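Local coordinates for protein endo-beta-mannanase (Opitutaceae bacterium TAV5, PDB 7BOB) that acts as a homotrimeric exo-beta-1,4-mannosidase of glycoside hydrolase family 5, probably releasing mannose from chain ends, in a termite hindgut, at residues 435-449 with 459-473. Sequence-based numbering, arbitrary orientation.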
ATOM      1  N   PRO A 435     -29.202   2.599  22.612  1.00 65.80           N
ATOM      2  CA  PRO A 435     -29.957   3.833  22.869  1.00 62.99           C
ATOM      3  C   PRO A 435     -29.158   4.772  23.766  1.00 64.60           C
ATOM      4  O   PRO A 435     -28.361   4.340  24.598  1.00 62.08           O
ATOM      5  CB  PRO A 435     -31.240   3.334  23.547  1.00 64.84           C
ATOM      6  CG  PRO A 435     -31.392   1.901  23.061  1.00 63.95           C
ATOM      7  CD  PRO A 435     -29.987   1.380  22.914  1.00 64.10           C
ATOM      8  N   LEU A 436     -29.315   6.052  23.545  1.00 66.62           N
ATOM      9  CA  LEU A 436     -28.409   6.883  24.326  1.00 65.11           C
ATOM     10  C   LEU A 436     -28.933   7.051  25.754  1.00 65.61           C
ATOM     11  O   LEU A 436     -30.136   7.241  25.963  1.00 67.35           O
ATOM     12  CB  LEU A 436     -28.224   8.250  23.667  1.00 61.19           C
ATOM     13  CG  LEU A 436     -27.336   8.292  22.416  1.00 63.90           C
ATOM     14  CD1 LEU A 436     -27.257   9.717  21.857  1.00 58.42           C
ATOM     15  CD2 LEU A 436     -25.943   7.753  22.692  1.00 57.09           C
ATOM     16  N   PRO A 437     -28.054   6.968  26.748  1.00 66.44           N
ATOM     17  CA  PRO A 437     -28.474   7.234  28.130  1.00 66.59           C
ATOM     18  C   PRO A 437     -29.113   8.606  28.247  1.00 68.29           C
ATOM     19  O   PRO A 437     -28.684   9.563  27.603  1.00 65.82           O
ATOM     20  CB  PRO A 437     -27.162   7.164  28.921  1.00 65.46           C
ATOM     21  CG  PRO A 437     -26.259   6.318  28.082  1.00 65.06           C
ATOM     22  CD  PRO A 437     -26.628   6.617  26.651  1.00 66.02           C
ATOM     23  N   SER A 438     -30.148   8.695  29.074  1.00 67.64           N
ATOM     24  CA  SER A 438     -30.813   9.970  29.259  1.00 69.68           C
ATOM     25  C   SER A 438     -29.804  10.987  29.800  1.00 69.54           C
ATOM     26  O   SER A 438     -28.812  10.612  30.438  1.00 68.25           O
ATOM     27  CB  SER A 438     -32.000   9.825  30.211  1.00 73.17           C
ATOM     28  OG  SER A 438     -32.619  11.076  30.427  1.00 80.47           O
ATOM     29  N   PRO A 439     -29.999  12.276  29.510  1.00 62.75           N
ATOM     30  CA  PRO A 439     -28.973  13.278  29.860  1.00 66.53           C
ATOM     31  C   PRO A 439     -28.700  13.423  31.352  1.00 69.03           C
ATOM     32  O   PRO A 439     -27.741  14.119  31.709  1.00 69.31           O
ATOM     33  CB  PRO A 439     -29.533  14.584  29.270  1.00 63.48           C
ATOM     34  CG  PRO A 439     -30.457  14.155  28.190  1.00 63.06           C
ATOM     35  CD  PRO A 439     -31.044  12.828  28.632  1.00 63.91           C
ATOM     36  N   SER A 440     -29.491  12.797  32.232  1.00 71.86           N
ATOM     37  CA  SER A 440     -29.143  12.824  33.654  1.00 74.72           C
ATOM     38  C   SER A 440     -27.980  11.881  33.967  1.00 77.97           C
ATOM     39  O   SER A 440     -27.214  12.137  34.907  1.00 79.40           O
ATOM     40  CB  SER A 440     -30.368  12.490  34.513  1.00 74.73           C
ATOM     41  OG  SER A 440     -31.176  11.475  33.935  1.00 76.11           O
ATOM     42  N   GLU A 441     -27.828  10.801  33.194  1.00 73.59           N
ATOM     43  CA  GLU A 441     -26.684   9.894  33.315  1.00 75.95           C
ATOM     44  C   GLU A 441     -25.489  10.370  32.485  1.00 72.90           C
ATOM     45  O   GLU A 441     -24.398  10.604  33.023  1.00 69.41           O
ATOM     46  CB  GLU A 441     -27.083   8.472  32.889  1.00 75.33           C
ATOM     47  CG  GLU A 441     -28.499   8.075  33.265  1.00 79.42           C
ATOM     48  CD  GLU A 441     -28.695   7.984  34.775  1.00 91.36           C
ATOM     49  OE1 GLU A 441     -27.809   7.415  35.463  1.00 94.05           O
ATOM     50  OE2 GLU A 441     -29.729   8.496  35.275  1.00 90.80           O
ATOM     51  N   VAL A 442     -25.672  10.497  31.172  1.00 68.54           N
ATOM     52  CA  VAL A 442     -24.622  10.971  30.274  1.00 61.43           C
ATOM     53  C   VAL A 442     -25.034  12.374  29.825  1.00 63.07           C
ATOM     54  O   VAL A 442     -25.938  12.548  28.996  1.00 59.27           O
ATOM     55  CB  VAL A 442     -24.406  10.009  29.098  1.00 66.16           C
ATOM     56  CG1 VAL A 442     -23.532  10.633  28.030  1.00 55.38           C
ATOM     57  CG2 VAL A 442     -23.770   8.689  29.590  1.00 59.50           C
ATOM     58  N   GLU A 443     -24.396  13.394  30.395  1.00 59.79           N
ATOM     59  CA  GLU A 443     -24.844  14.754  30.144  1.00 63.01           C
ATOM     60  C   GLU A 443     -24.082  15.457  29.023  1.00 63.45           C
ATOM     61  O   GLU A 443     -24.636  16.359  28.388  1.00 59.23           O
ATOM     62  CB  GLU A 443     -24.746  15.587  31.424  1.00 68.89           C
ATOM     63  CG  GLU A 443     -25.666  16.822  31.408  1.00 77.10           C
ATOM     64  CD  GLU A 443     -25.161  17.960  32.285  1.00 84.27           C
ATOM     65  OE1 GLU A 443     -24.884  19.059  31.737  1.00 81.24           O
ATOM     66  OE2 GLU A 443     -25.050  17.752  33.521  1.00 89.03           O
ATOM     67  N   ARG A 444     -22.831  15.077  28.767  1.00 59.40           N
ATOM     68  CA  ARG A 444     -22.002  15.727  27.763  1.00 55.78           C
ATOM     69  C   ARG A 444     -21.342  14.672  26.888  1.00 59.11           C
ATOM     70  O   ARG A 444     -20.759  13.700  27.399  1.00 58.34           O
ATOM     71  CB  ARG A 444     -20.962  16.628  28.427  1.00 57.76           C
ATOM     72  CG  ARG A 444     -21.552  17.424  29.595  1.00 62.17           C
ATOM     73  CD  ARG A 444     -20.784  18.684  29.873  1.00 65.13           C
ATOM     74  NE  ARG A 444     -19.557  18.415  30.611  1.00 62.66           N
ATOM     75  CZ  ARG A 444     -18.582  19.304  30.768  1.00 64.12           C
ATOM     76  NH1 ARG A 444     -18.697  20.514  30.237  1.00 70.75           N
ATOM     77  NH2 ARG A 444     -17.492  18.988  31.448  1.00 63.74           N
ATOM     78  N   ILE A 445     -21.454  14.861  25.570  1.00 54.36           N
ATOM     79  CA  ILE A 445     -20.980  13.908  24.574  1.00 52.62           C
ATOM     80  C   ILE A 445     -20.097  14.649  23.584  1.00 53.96           C
ATOM     81  O   ILE A 445     -20.501  15.687  23.041  1.00 53.44           O
ATOM     82  CB  ILE A 445     -22.138  13.210  23.834  1.00 51.82           C
ATOM     83  CG1 ILE A 445     -22.827  12.187  24.755  1.00 50.55           C
ATOM     84  CG2 ILE A 445     -21.608  12.520  22.586  1.00 48.35           C
ATOM     85  CD1 ILE A 445     -24.033  11.511  24.129  1.00 48.85           C
ATOM     86  N   ILE A 446     -18.898  14.123  23.354  1.00 49.39           N
ATOM     87  CA  ILE A 446     -17.970  14.676  22.380  1.00 52.44           C
ATOM     88  C   ILE A 446     -17.839  13.682  21.240  1.00 52.54           C
ATOM     89  O   ILE A 446     -17.533  12.503  21.467  1.00 51.11           O
ATOM     90  CB  ILE A 446     -16.598  14.980  22.996  1.00 52.54           C
ATOM     91  CG1 ILE A 446     -16.735  15.979  24.137  1.00 52.78           C
ATOM     92  CG2 ILE A 446     -15.670  15.564  21.935  1.00 49.49           C
ATOM     93  CD1 ILE A 446     -15.412  16.305  24.774  1.00 54.29           C
ATOM     94  N   ILE A 447     -18.088  14.146  20.024  1.00 44.74           N
ATOM     95  CA  ILE A 447     -17.890  13.340  18.830  1.00 47.01           C
ATOM     96  C   ILE A 447     -16.579  13.785  18.192  1.00 51.56           C
ATOM     97  O   ILE A 447     -16.432  14.952  17.792  1.00 49.72           O
ATOM     98  CB  ILE A 447     -19.072  13.475  17.861  1.00 51.56           C
ATOM     99  CG1 ILE A 447     -20.381  13.055  18.542  1.00 48.88           C
ATOM    100  CG2 ILE A 447     -18.805  12.690  16.599  1.00 49.46           C
ATOM    101  CD1 ILE A 447     -21.617  13.172  17.645  1.00 47.96           C
ATOM    102  N   THR A 448     -15.621  12.868  18.112  1.00 45.52           N
ATOM    103  CA  THR A 448     -14.261  13.197  17.678  1.00 47.91           C
ATOM    104  C   THR A 448     -14.066  12.931  16.183  1.00 51.48           C
ATOM    105  O   THR A 448     -13.248  12.107  15.788  1.00 47.64           O
ATOM    106  CB  THR A 448     -13.247  12.400  18.497  1.00 48.31           C
ATOM    107  OG1 THR A 448     -13.479  10.987  18.309  1.00 45.06           O
ATOM    108  CG2 THR A 448     -13.367  12.762  19.977  1.00 45.13           C
ATOM    109  N   GLY A 449     -14.802  13.660  15.348  1.00 50.92           N
ATOM    110  CA  GLY A 449     -14.688  13.476  13.913  1.00 50.99           C
ATOM    111  C   GLY A 449     -14.841  12.034  13.471  1.00 53.79           C
ATOM    112  O   GLY A 449     -13.969  11.499  12.779  1.00 54.22           O
ATOM    113  N   GLU A 459     -31.092   9.883  16.878  1.00 58.57           N
ATOM    114  CA  GLU A 459     -31.005   9.612  18.305  1.00 58.35           C
ATOM    115  C   GLU A 459     -30.233  10.710  19.015  1.00 59.17           C
ATOM    116  O   GLU A 459     -30.652  11.173  20.081  1.00 59.91           O
ATOM    117  CB  GLU A 459     -30.364   8.246  18.552  1.00 59.33           C
ATOM    118  CG  GLU A 459     -30.283   7.840  20.024  1.00 66.19           C
ATOM    119  CD  GLU A 459     -31.577   7.237  20.567  1.00 68.98           C
ATOM    120  OE1 GLU A 459     -31.588   6.841  21.758  1.00 68.65           O
ATOM    121  OE2 GLU A 459     -32.574   7.168  19.813  1.00 71.57           O
ATOM    122  N   LEU A 460     -29.123  11.163  18.430  1.00 56.01           N
ATOM    123  CA  LEU A 460     -28.404  12.295  19.005  1.00 56.32           C
ATOM    124  C   LEU A 460     -29.309  13.515  19.124  1.00 58.14           C
ATOM    125  O   LEU A 460     -29.214  14.272  20.097  1.00 57.36           O
ATOM    126  CB  LEU A 460     -27.177  12.624  18.162  1.00 57.35           C
ATOM    127  CG  LEU A 460     -25.968  11.728  18.411  1.00 54.44           C
ATOM    128  CD1 LEU A 460     -25.057  11.742  17.186  1.00 55.54           C
ATOM    129  CD2 LEU A 460     -25.223  12.200  19.650  1.00 53.71           C
ATOM    130  N   HIS A 461     -30.205  13.711  18.155  1.00 57.20           N
ATOM    131  CA  HIS A 461     -31.143  14.832  18.211  1.00 61.79           C
ATOM    132  C   HIS A 461     -32.048  14.718  19.437  1.00 63.87           C
ATOM    133  O   HIS A 461     -32.120  15.633  20.268  1.00 64.25           O
ATOM    134  CB  HIS A 461     -31.964  14.875  16.914  1.00 58.98           C
ATOM    135  CG  HIS A 461     -33.018  15.936  16.887  1.00 65.86           C
ATOM    136  ND1 HIS A 461     -32.794  17.200  16.379  1.00 65.70           N
ATOM    137  CD2 HIS A 461     -34.308  15.922  17.301  1.00 71.37           C
ATOM    138  CE1 HIS A 461     -33.896  17.917  16.488  1.00 65.74           C
ATOM    139  NE2 HIS A 461     -34.832  17.166  17.042  1.00 67.81           N
ATOM    140  N   SER A 462     -32.711  13.573  19.583  1.00 63.44           N
ATOM    141  CA  SER A 462     -33.616  13.359  20.702  1.00 64.99           C
ATOM    142  C   SER A 462     -32.886  13.449  22.044  1.00 65.58           C
ATOM    143  O   SER A 462     -33.410  14.022  23.007  1.00 67.03           O
ATOM    144  CB  SER A 462     -34.309  12.008  20.532  1.00 59.30           C
ATOM    145  OG  SER A 462     -34.679  11.492  21.788  1.00 73.74           O
ATOM    146  N   TRP A 463     -31.677  12.888  22.127  1.00 63.86           N
ATOM    147  CA  TRP A 463     -30.849  13.075  23.316  1.00 59.19           C
ATOM    148  C   TRP A 463     -30.579  14.557  23.588  1.00 60.96           C
ATOM    149  O   TRP A 463     -30.695  15.019  24.734  1.00 61.90           O
ATOM    150  CB  TRP A 463     -29.531  12.309  23.162  1.00 55.67           C
ATOM    151  CG  TRP A 463     -28.606  12.489  24.335  1.00 55.61           C
ATOM    152  CD1 TRP A 463     -28.681  11.850  25.529  1.00 58.61           C
ATOM    153  CD2 TRP A 463     -27.467  13.364  24.422  1.00 55.37           C
ATOM    154  NE1 TRP A 463     -27.670  12.266  26.361  1.00 58.91           N
ATOM    155  CE2 TRP A 463     -26.907  13.192  25.707  1.00 51.93           C
ATOM    156  CE3 TRP A 463     -26.859  14.260  23.531  1.00 54.83           C
ATOM    157  CZ2 TRP A 463     -25.775  13.888  26.137  1.00 50.34           C
ATOM    158  CZ3 TRP A 463     -25.731  14.961  23.959  1.00 54.60           C
ATOM    159  CH2 TRP A 463     -25.202  14.769  25.253  1.00 57.48           C
ATOM    160  N   VAL A 464     -30.209  15.321  22.556  1.00 58.64           N
ATOM    161  CA  VAL A 464     -29.947  16.747  22.759  1.00 60.27           C
ATOM    162  C   VAL A 464     -31.224  17.466  23.176  1.00 60.67           C
ATOM    163  O   VAL A 464     -31.192  18.402  23.981  1.00 61.60           O
ATOM    164  CB  VAL A 464     -29.328  17.382  21.495  1.00 60.18           C
ATOM    165  CG1 VAL A 464     -29.260  18.904  21.637  1.00 58.33           C
ATOM    166  CG2 VAL A 464     -27.930  16.810  21.187  1.00 53.48           C
ATOM    167  N   GLU A 465     -32.362  17.037  22.633  1.00 61.26           N
ATOM    168  CA  GLU A 465     -33.628  17.689  22.938  1.00 64.04           C
ATOM    169  C   GLU A 465     -33.977  17.595  24.420  1.00 66.41           C
ATOM    170  O   GLU A 465     -34.560  18.529  24.981  1.00 68.89           O
ATOM    171  CB  GLU A 465     -34.749  17.088  22.097  1.00 67.18           C
ATOM    172  CG  GLU A 465     -35.304  18.059  21.090  1.00 73.95           C
ATOM    173  CD  GLU A 465     -36.518  17.509  20.371  1.00 84.31           C
ATOM    174  OE1 GLU A 465     -37.149  18.291  19.617  1.00 84.15           O
ATOM    175  OE2 GLU A 465     -36.834  16.300  20.571  1.00 80.54           O
ATOM    176  N   GLN A 466     -33.641  16.477  25.066  1.00 63.55           N
ATOM    177  CA  GLN A 466     -33.868  16.311  26.492  1.00 65.69           C
ATOM    178  C   GLN A 466     -32.763  16.919  27.343  1.00 63.70           C
ATOM    179  O   GLN A 466     -32.766  16.713  28.558  1.00 68.17           O
ATOM    180  CB  GLN A 466     -34.018  14.826  26.863  1.00 61.51           C
ATOM    181  CG  GLN A 466     -34.843  13.987  25.914  1.00 62.49           C
ATOM    182  CD  GLN A 466     -34.629  12.479  26.141  1.00 74.72           C
ATOM    183  OE1 GLN A 466     -34.259  12.051  27.241  1.00 77.30           O
ATOM    184  NE2 GLN A 466     -34.838  11.674  25.091  1.00 70.74           N
ATOM    185  N   GLY A 467     -31.806  17.627  26.758  1.00 60.25           N
ATOM    186  CA  GLY A 467     -30.857  18.392  27.553  1.00 62.31           C
ATOM    187  C   GLY A 467     -29.399  18.043  27.346  1.00 59.46           C
ATOM    188  O   GLY A 467     -28.538  18.669  27.982  1.00 60.11           O
ATOM    189  N   GLY A 468     -29.072  17.084  26.488  1.00 58.40           N
ATOM    190  CA  GLY A 468     -27.672  16.768  26.262  1.00 57.56           C
ATOM    191  C   GLY A 468     -26.909  17.950  25.686  1.00 60.03           C
ATOM    192  O   GLY A 468     -27.417  18.698  24.846  1.00 56.71           O
ATOM    193  N   GLN A 469     -25.679  18.130  26.167  1.00 59.69           N
ATOM    194  CA  GLN A 469     -24.715  19.055  25.577  1.00 57.57           C
ATOM    195  C   GLN A 469     -23.797  18.271  24.635  1.00 57.48           C
ATOM    196  O   GLN A 469     -23.045  17.397  25.085  1.00 57.51           O
ATOM    197  CB  GLN A 469     -23.893  19.740  26.665  1.00 62.41           C
ATOM    198  CG  GLN A 469     -24.702  20.200  27.859  1.00 67.31           C
ATOM    199  CD  GLN A 469     -25.701  21.248  27.459  1.00 67.53           C
ATOM    200  OE1 GLN A 469     -25.320  22.346  27.059  1.00 65.43           O
ATOM    201  NE2 GLN A 469     -26.987  20.909  27.532  1.00 65.22           N
ATOM    202  N   LEU A 470     -23.855  18.583  23.341  1.00 54.91           N
ATOM    203  CA  LEU A 470     -23.092  17.880  22.308  1.00 54.76           C
ATOM    204  C   LEU A 470     -21.988  18.781  21.768  1.00 52.79           C
ATOM    205  O   LEU A 470     -22.263  19.869  21.237  1.00 55.11           O
ATOM    206  CB  LEU A 470     -24.008  17.427  21.169  1.00 54.17           C
ATOM    207  CG  LEU A 470     -23.425  16.607  20.015  1.00 53.99           C
ATOM    208  CD1 LEU A 470     -22.997  15.207  20.492  1.00 53.55           C
ATOM    209  CD2 LEU A 470     -24.453  16.498  18.903  1.00 49.04           C
ATOM    210  N   LEU A 471     -20.741  18.333  21.902  1.00 48.03           N
ATOM    211  CA  LEU A 471     -19.606  18.957  21.228  1.00 51.20           C
ATOM    212  C   LEU A 471     -19.251  18.088  20.021  1.00 53.16           C
ATOM    213  O   LEU A 471     -18.756  16.964  20.179  1.00 52.08           O
ATOM    214  CB  LEU A 471     -18.418  19.115  22.170  1.00 45.93           C
ATOM    215  CG  LEU A 471     -17.146  19.670  21.531  1.00 48.13           C
ATOM    216  CD1 LEU A 471     -17.415  20.980  20.743  1.00 47.75           C
ATOM    217  CD2 LEU A 471     -16.116  19.912  22.614  1.00 50.44           C
ATOM    218  N   TRP A 472     -19.518  18.599  18.819  1.00 49.66           N
ATOM    219  CA  TRP A 472     -19.446  17.810  17.585  1.00 47.09           C
ATOM    220  C   TRP A 472     -18.250  18.277  16.763  1.00 49.27           C
ATOM    221  O   TRP A 472     -18.329  19.285  16.052  1.00 51.50           O
ATOM    222  CB  TRP A 472     -20.739  17.942  16.791  1.00 45.30           C
ATOM    223  CG  TRP A 472     -20.953  16.850  15.788  1.00 50.38           C
ATOM    224  CD1 TRP A 472     -20.008  16.015  15.265  1.00 46.29           C
ATOM    225  CD2 TRP A 472     -22.196  16.486  15.177  1.00 50.05           C
ATOM    226  NE1 TRP A 472     -20.590  15.148  14.376  1.00 46.22           N
ATOM    227  CE2 TRP A 472     -21.933  15.405  14.313  1.00 45.48           C
ATOM    228  CE3 TRP A 472     -23.508  16.972  15.276  1.00 51.10           C
ATOM    229  CZ2 TRP A 472     -22.928  14.798  13.555  1.00 49.88           C
ATOM    230  CZ3 TRP A 472     -24.499  16.361  14.528  1.00 51.91           C
ATOM    231  CH2 TRP A 472     -24.204  15.285  13.679  1.00 51.34           C
ATOM    232  N   HIS A 473     -17.147  17.543  16.836  1.00 47.01           N
ATOM    233  CA  HIS A 473     -15.997  17.903  16.017  1.00 50.00           C
ATOM    234  C   HIS A 473     -16.166  17.298  14.628  1.00 49.51           C
ATOM    235  O   HIS A 473     -16.227  16.069  14.484  1.00 53.76           O
ATOM    236  CB  HIS A 473     -14.694  17.456  16.671  1.00 48.36           C
ATOM    237  CG  HIS A 473     -14.245  18.366  17.771  1.00 52.80           C
ATOM    238  ND1 HIS A 473     -13.258  18.026  18.669  1.00 50.76           N
ATOM    239  CD2 HIS A 473     -14.665  19.606  18.125  1.00 51.02           C
ATOM    240  CE1 HIS A 473     -13.079  19.024  19.520  1.00 55.38           C
ATOM    241  NE2 HIS A 473     -13.925  19.992  19.216  1.00 53.31           N
TER
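W463 and I445 illustrate how a beta-alpha-beta crossover packs its helix against its own strands. The indole, carried by the last turn of the helix, lies between a side-chain methyl and the backbone: I445 CD1 makes a CH-pi contact over one face, 3.5 Å from the centroid of the six-membered ring, and the bare CA of G468 lets the chain pass close over the opposite face, 3.3 Å above its plane. A chi1 of 178°, placing CG anti to the backbone N, projects the ring from the helix toward the 435-449 segment. There its edge meets the carbonyl of V442, and W463 NE1 gives V442 O a weak, bent hydrogen bond of 3.2 Å. G467, at positive phi, ends the helix in a Schellman motif. Further along the strand, I447 reaches with one branch into the seam between helix and sheet. Its CD1 touches L460 CD1 at 3.8 Å and also makes a CH-pi contact over a face of W472, whereas its CG2 lies against W472 CD1. On the N-terminal side of the 435-449 segment, L436 lays CD1 3.7 Å from W463 CB, and the backbone N of L436 donates a nearly straight bond to E459 OE1 (3.0 Å, 168°). Strands 444-448 and 469-473 run parallel, joined by five good backbone hydrogen bonds, from Q469 N to E443 O at one end and H473 N to I447 O at the other. Both are inner strands of a mixed sheet, flanked by 385-389 and 549-554; helix 454-465 packs on the I445 and I447 face, and helix 406-422 meets I446 and T448 on the other.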